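Local atomic coordinates of proline iminopeptidase (Streptomyces halstedii, PDB entry 3WMR), a protein that is an amidohydrolase of the peptidase S33 family that acts on polyketide substrates and probably cleaves off an N-terminal residue such as proline. Residues 123-128 and 291-296; 233-238 and 265-270. All coordinates share one frame; numbering follows the deposited sequence.

Contact 1: 123-128 and 291-296; sequences FGQSWG and SSHVPH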
# COMPACT_ATOMS: atom_id res chain seq x y z
N PHE A 123 0.11 5.80 -7.53
CA PHE A 123 0.77 4.52 -7.22
C PHE A 123 0.24 4.11 -5.87
O PHE A 123 0.35 4.85 -4.89
CB PHE A 123 2.28 4.71 -7.17
CG PHE A 123 3.05 3.49 -6.73
CD1 PHE A 123 3.56 2.62 -7.67
CD2 PHE A 123 3.28 3.25 -5.39
CE1 PHE A 123 4.29 1.51 -7.26
CE2 PHE A 123 4.03 2.14 -4.97
CZ PHE A 123 4.53 1.28 -5.91
N GLY A 124 -0.37 2.94 -5.79
CA GLY A 124 -0.97 2.48 -4.54
C GLY A 124 -0.35 1.15 -4.20
O GLY A 124 -0.42 0.24 -4.99
N GLN A 125 0.29 1.08 -3.03
CA GLN A 125 0.97 -0.14 -2.59
C GLN A 125 0.16 -0.83 -1.50
O GLN A 125 -0.20 -0.18 -0.54
CB GLN A 125 2.36 0.25 -2.06
CG GLN A 125 3.38 -0.87 -2.11
CD GLN A 125 3.31 -1.78 -0.91
OE1 GLN A 125 2.71 -1.45 0.10
NE2 GLN A 125 3.98 -2.93 -1.00
N SER A 126 -0.17 -2.12 -1.68
CA SER A 126 -0.94 -2.88 -0.67
C SER A 126 -2.35 -2.32 -0.59
O SER A 126 -2.96 -2.06 -1.64
CB SER A 126 -0.18 -2.90 0.70
OG SER A 126 -0.99 -3.18 1.84
N TRP A 127 -2.88 -2.13 0.61
CA TRP A 127 -4.14 -1.38 0.80
C TRP A 127 -4.28 -0.15 -0.09
O TRP A 127 -5.36 0.13 -0.63
CB TRP A 127 -4.33 -1.02 2.30
CG TRP A 127 -4.88 0.36 2.54
CD1 TRP A 127 -4.18 1.48 2.83
CD2 TRP A 127 -6.25 0.75 2.47
NE1 TRP A 127 -5.02 2.55 2.95
CE2 TRP A 127 -6.31 2.12 2.76
CE3 TRP A 127 -7.44 0.06 2.23
CZ2 TRP A 127 -7.52 2.84 2.78
CZ3 TRP A 127 -8.65 0.76 2.25
CH2 TRP A 127 -8.67 2.14 2.53
N GLY A 128 -3.20 0.61 -0.24
CA GLY A 128 -3.17 1.81 -1.05
C GLY A 128 -3.54 1.58 -2.51
O GLY A 128 -4.10 2.47 -3.16
N SER A 291 11.58 -10.46 -5.91
CA SER A 291 10.91 -9.60 -4.94
C SER A 291 9.72 -10.36 -4.33
O SER A 291 9.20 -11.32 -4.90
CB SER A 291 10.40 -8.31 -5.60
OG SER A 291 11.43 -7.48 -6.10
N SER A 292 9.32 -9.91 -3.15
CA SER A 292 8.04 -10.27 -2.56
C SER A 292 7.16 -9.03 -2.51
O SER A 292 6.71 -8.54 -3.55
CB SER A 292 8.22 -10.92 -1.18
OG SER A 292 8.85 -10.03 -0.27
N HIS A 293 6.92 -8.51 -1.31
CA HIS A 293 5.93 -7.45 -1.12
C HIS A 293 6.49 -6.05 -1.27
O HIS A 293 5.73 -5.08 -1.42
CB HIS A 293 5.28 -7.61 0.26
CG HIS A 293 3.96 -6.95 0.40
ND1 HIS A 293 2.85 -7.34 -0.33
CD2 HIS A 293 3.55 -5.95 1.21
CE1 HIS A 293 1.82 -6.59 0.01
NE2 HIS A 293 2.22 -5.74 0.94
N VAL A 294 7.82 -5.91 -1.23
CA VAL A 294 8.44 -4.60 -1.32
C VAL A 294 9.54 -4.53 -2.39
O VAL A 294 10.70 -4.27 -2.06
CB VAL A 294 8.98 -4.12 0.05
CG1 VAL A 294 7.83 -3.80 0.98
CG2 VAL A 294 9.91 -5.15 0.68
N PRO A 295 9.17 -4.74 -3.67
CA PRO A 295 10.12 -4.75 -4.79
C PRO A 295 10.95 -3.46 -4.97
O PRO A 295 12.08 -3.50 -5.49
CB PRO A 295 9.24 -5.01 -6.02
CG PRO A 295 7.85 -4.66 -5.61
CD PRO A 295 7.77 -4.92 -4.13
N HIS A 296 10.39 -2.33 -4.54
CA HIS A 296 11.11 -1.08 -4.56
C HIS A 296 12.35 -1.09 -3.64
O HIS A 296 13.17 -0.21 -3.75
CB HIS A 296 10.19 0.08 -4.19
CG HIS A 296 9.61 -0.01 -2.82
ND1 HIS A 296 8.55 -0.85 -2.51
CD2 HIS A 296 9.92 0.65 -1.69
CE1 HIS A 296 8.26 -0.71 -1.23
NE2 HIS A 296 9.06 0.20 -0.71
O HOH W 1 1.02 -3.77 3.44
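With CG of Gln-125 swung opposite its backbone N (chi1 -156°) and CG of His-293 placed likewise (chi1 -159°), the amide of the first side chain comes to rest against the imidazole of the second, which points back at Ser-126. This is a worked example of the nucleophile elbow of the alpha/beta hydrolase fold: strand 120-125 ends in a Gly-x-Ser-x-Gly turn, the predicted nucleophile Ser-126 takes the strained positive phi of that motif, and helix 127-137 starts directly after it. The loop that brings in the predicted catalytic His-293 lies across from the elbow.

The bend at chi2 of Gln-125 lifts NE2 over one face of the His-293 ring, 3.7 Å above its plane and offset toward the rim, where CD2 of His-293 is 3.8 Å from NE2. Amide and ring planes stand 77° apart, so this is not a stack. NE2 of Gln-125 also lies 2.8 Å from the carbonyl O of His-293, while OE1 of Gln-125 bonds to the hydroxyl of Tyr-62, which helps to set the rotation of the amide. ND1 of His-293 is held by Asp-266, the third predicted catalytic residue.

Ser-126 meets the imidazole through carbon, CB to NE2 of His-293 being 3.7 Å, whereas its OG is 4.2 Å from that NE2. The hydroxyl is turned instead toward the backbone N of Trp-127, an amide that in relatives usually serves the oxyanion hole; at 2.5 Å from Trp-127 N to Ser-126 OG, this bond is doubtfully short. A water spans the remaining separation, 2.6 Å from Ser-126 OG and, weakly, 3.4 Å from His-293 NE2.

Contact 2: 233-238 and 265-270; sequences PNEFHV and HDEATP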
# COMPACT_ATOMS: atom_id res chain seq x y z
N PRO A 233 -3.57 -7.88 13.30
CA PRO A 233 -2.25 -7.72 13.93
C PRO A 233 -1.08 -7.75 12.97
O PRO A 233 -0.02 -7.22 13.30
CB PRO A 233 -2.14 -8.93 14.87
CG PRO A 233 -3.30 -9.81 14.56
CD PRO A 233 -4.32 -9.04 13.82
N ASN A 234 -1.27 -8.35 11.79
CA ASN A 234 -0.18 -8.50 10.82
C ASN A 234 -0.73 -8.70 9.41
O ASN A 234 -1.95 -8.72 9.21
CB ASN A 234 0.75 -9.65 11.24
CG ASN A 234 0.03 -10.98 11.30
OD1 ASN A 234 -0.48 -11.47 10.30
ND2 ASN A 234 0.00 -11.56 12.47
N GLU A 235 0.17 -8.82 8.46
CA GLU A 235 -0.15 -8.92 7.03
C GLU A 235 -1.12 -10.04 6.64
O GLU A 235 -1.96 -9.85 5.76
CB GLU A 235 1.14 -9.09 6.24
CG GLU A 235 1.96 -7.82 6.13
CD GLU A 235 1.20 -6.77 5.37
OE1 GLU A 235 1.00 -6.99 4.15
OE2 GLU A 235 0.76 -5.78 5.99
N PHE A 236 -0.98 -11.21 7.27
CA PHE A 236 -1.75 -12.39 6.88
C PHE A 236 -2.96 -12.69 7.79
O PHE A 236 -3.96 -13.27 7.33
CB PHE A 236 -0.85 -13.63 6.74
CG PHE A 236 -0.01 -13.94 7.97
CD1 PHE A 236 1.34 -13.59 8.02
CD2 PHE A 236 -0.56 -14.59 9.07
CE1 PHE A 236 2.11 -13.90 9.13
CE2 PHE A 236 0.22 -14.89 10.18
CZ PHE A 236 1.55 -14.55 10.21
N HIS A 237 -2.87 -12.31 9.07
CA HIS A 237 -3.97 -12.55 10.03
C HIS A 237 -4.92 -11.36 9.94
O HIS A 237 -4.95 -10.48 10.81
CB HIS A 237 -3.44 -12.75 11.46
CG HIS A 237 -4.45 -13.30 12.43
ND1 HIS A 237 -5.28 -14.37 12.13
CD2 HIS A 237 -4.73 -12.97 13.71
CE1 HIS A 237 -6.04 -14.65 13.18
NE2 HIS A 237 -5.72 -13.82 14.15
N VAL A 238 -5.70 -11.35 8.86
CA VAL A 238 -6.61 -10.23 8.59
C VAL A 238 -7.95 -10.51 9.27
O VAL A 238 -8.79 -11.25 8.74
CB VAL A 238 -6.84 -10.04 7.08
CG1 VAL A 238 -7.89 -8.95 6.82
CG2 VAL A 238 -5.55 -9.69 6.40
N HIS A 265 7.47 -13.71 -5.27
CA HIS A 265 7.29 -14.29 -3.94
C HIS A 265 6.27 -13.53 -3.06
O HIS A 265 6.15 -13.79 -1.87
CB HIS A 265 8.65 -14.35 -3.23
CG HIS A 265 9.70 -15.04 -4.04
ND1 HIS A 265 10.82 -14.39 -4.53
CD2 HIS A 265 9.80 -16.33 -4.46
CE1 HIS A 265 11.56 -15.25 -5.21
NE2 HIS A 265 10.97 -16.43 -5.19
N ASP A 266 5.53 -12.60 -3.67
CA ASP A 266 4.63 -11.70 -2.96
C ASP A 266 3.49 -12.46 -2.27
O ASP A 266 2.90 -13.38 -2.84
CB ASP A 266 4.04 -10.71 -3.99
CG ASP A 266 3.55 -9.40 -3.38
OD1 ASP A 266 3.09 -9.35 -2.20
OD2 ASP A 266 3.60 -8.41 -4.14
N GLU A 267 3.19 -12.07 -1.03
CA GLU A 267 1.90 -12.43 -0.39
C GLU A 267 0.70 -12.01 -1.25
O GLU A 267 -0.36 -12.66 -1.22
CB GLU A 267 1.80 -11.82 1.00
CG GLU A 267 2.14 -10.35 1.11
CD GLU A 267 1.88 -9.79 2.49
OE1 GLU A 267 1.70 -10.57 3.44
OE2 GLU A 267 1.85 -8.55 2.61
N ALA A 268 0.86 -10.92 -2.01
CA ALA A 268 -0.10 -10.53 -3.03
C ALA A 268 0.15 -11.42 -4.25
O ALA A 268 0.89 -11.03 -5.18
CB ALA A 268 0.03 -9.05 -3.37
N THR A 269 -0.42 -12.62 -4.21
CA THR A 269 -0.10 -13.67 -5.17
C THR A 269 -0.76 -13.40 -6.50
O THR A 269 -1.68 -12.57 -6.57
CB THR A 269 -0.58 -15.06 -4.71
OG1 THR A 269 -2.01 -15.04 -4.55
CG2 THR A 269 0.11 -15.51 -3.42
N PRO A 270 -0.31 -14.11 -7.56
CA PRO A 270 -0.98 -14.01 -8.85
C PRO A 270 -2.49 -14.18 -8.76
O PRO A 270 -3.23 -13.46 -9.44
CB PRO A 270 -0.33 -15.12 -9.66
CG PRO A 270 1.08 -15.10 -9.17
CD PRO A 270 0.97 -14.83 -7.68
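Glu-235 and Glu-267 face each other from two irregular loops, both with helix-like backbone angles (phi -55° in each), and each directly follows a residue whose side chain closes an Asx turn.

The two glutamates cross at about a right angle. Glu-267 extends beyond CG and brings its carboxylate alongside the bent Glu-235 chain, where OE1 of Glu-267 lies 3.2 Å from CB of Glu-235. The carboxylate planes are 37° apart. OE1 of Glu-235 and OE2 of Glu-267 are modelled 2.4 Å apart, a clash between like groups whose exact placement is doubtful. OE2 of Glu-235 is hydrogen-bonded to the hydroxyl of Tyr-227, whereas the buried OE1 of Glu-267 has no polar partner in the model.

The turns fix where these chains set out. In the first, OD1 of Asn-234 accepts from Phe-236 N at 3.1 Å, in the carbonyl plane, and from His-237 N at 2.8 Å with the donor tilted 30° from that plane; the same oxygen sits 3.2 Å above the centre of the Phe-236 ring. In the second, Asp-266 OD1 receives Ala-268 N at 2.7 Å from above its carboxylate plane, and OD2 accepts from the backbone N of Gly-263.

The loop 233-238 belongs to the largely helical insertion between strands 143-149 and 258-263. The loop 265-270 comes just after the second of these strands: the contact joins the cap to the acid-bearing loop of an alpha/beta hydrolase core, beside its predicted catalytic triad.

Overall arrangement
Contacts 1 and 2, with centres 11 Å apart, together assemble the predicted triad: contact 1 supplies Ser-126 and His-293, contact 2 supplies Asp-266. The probable hydrogen bond from His-293 ND1 to Asp-266 OD1 spans 2.8 Å, and a second from His-265 N to Ser-291 O, 3.0 Å, ties the acid loop to the histidine loop. The glutamates of contact 2 border the same site: Glu-267 OE2 packs 3.3 Å from His-293 CE1, and the side chain of Glu-235 comes within about 5 Å of that of Ser-126. Shortly after 233-238 in sequence, Thr-241, Trp-245 and Ser-246 line the pocket that holds the bound 1-ethoxy-2-(2-ethoxyethoxy)ethane.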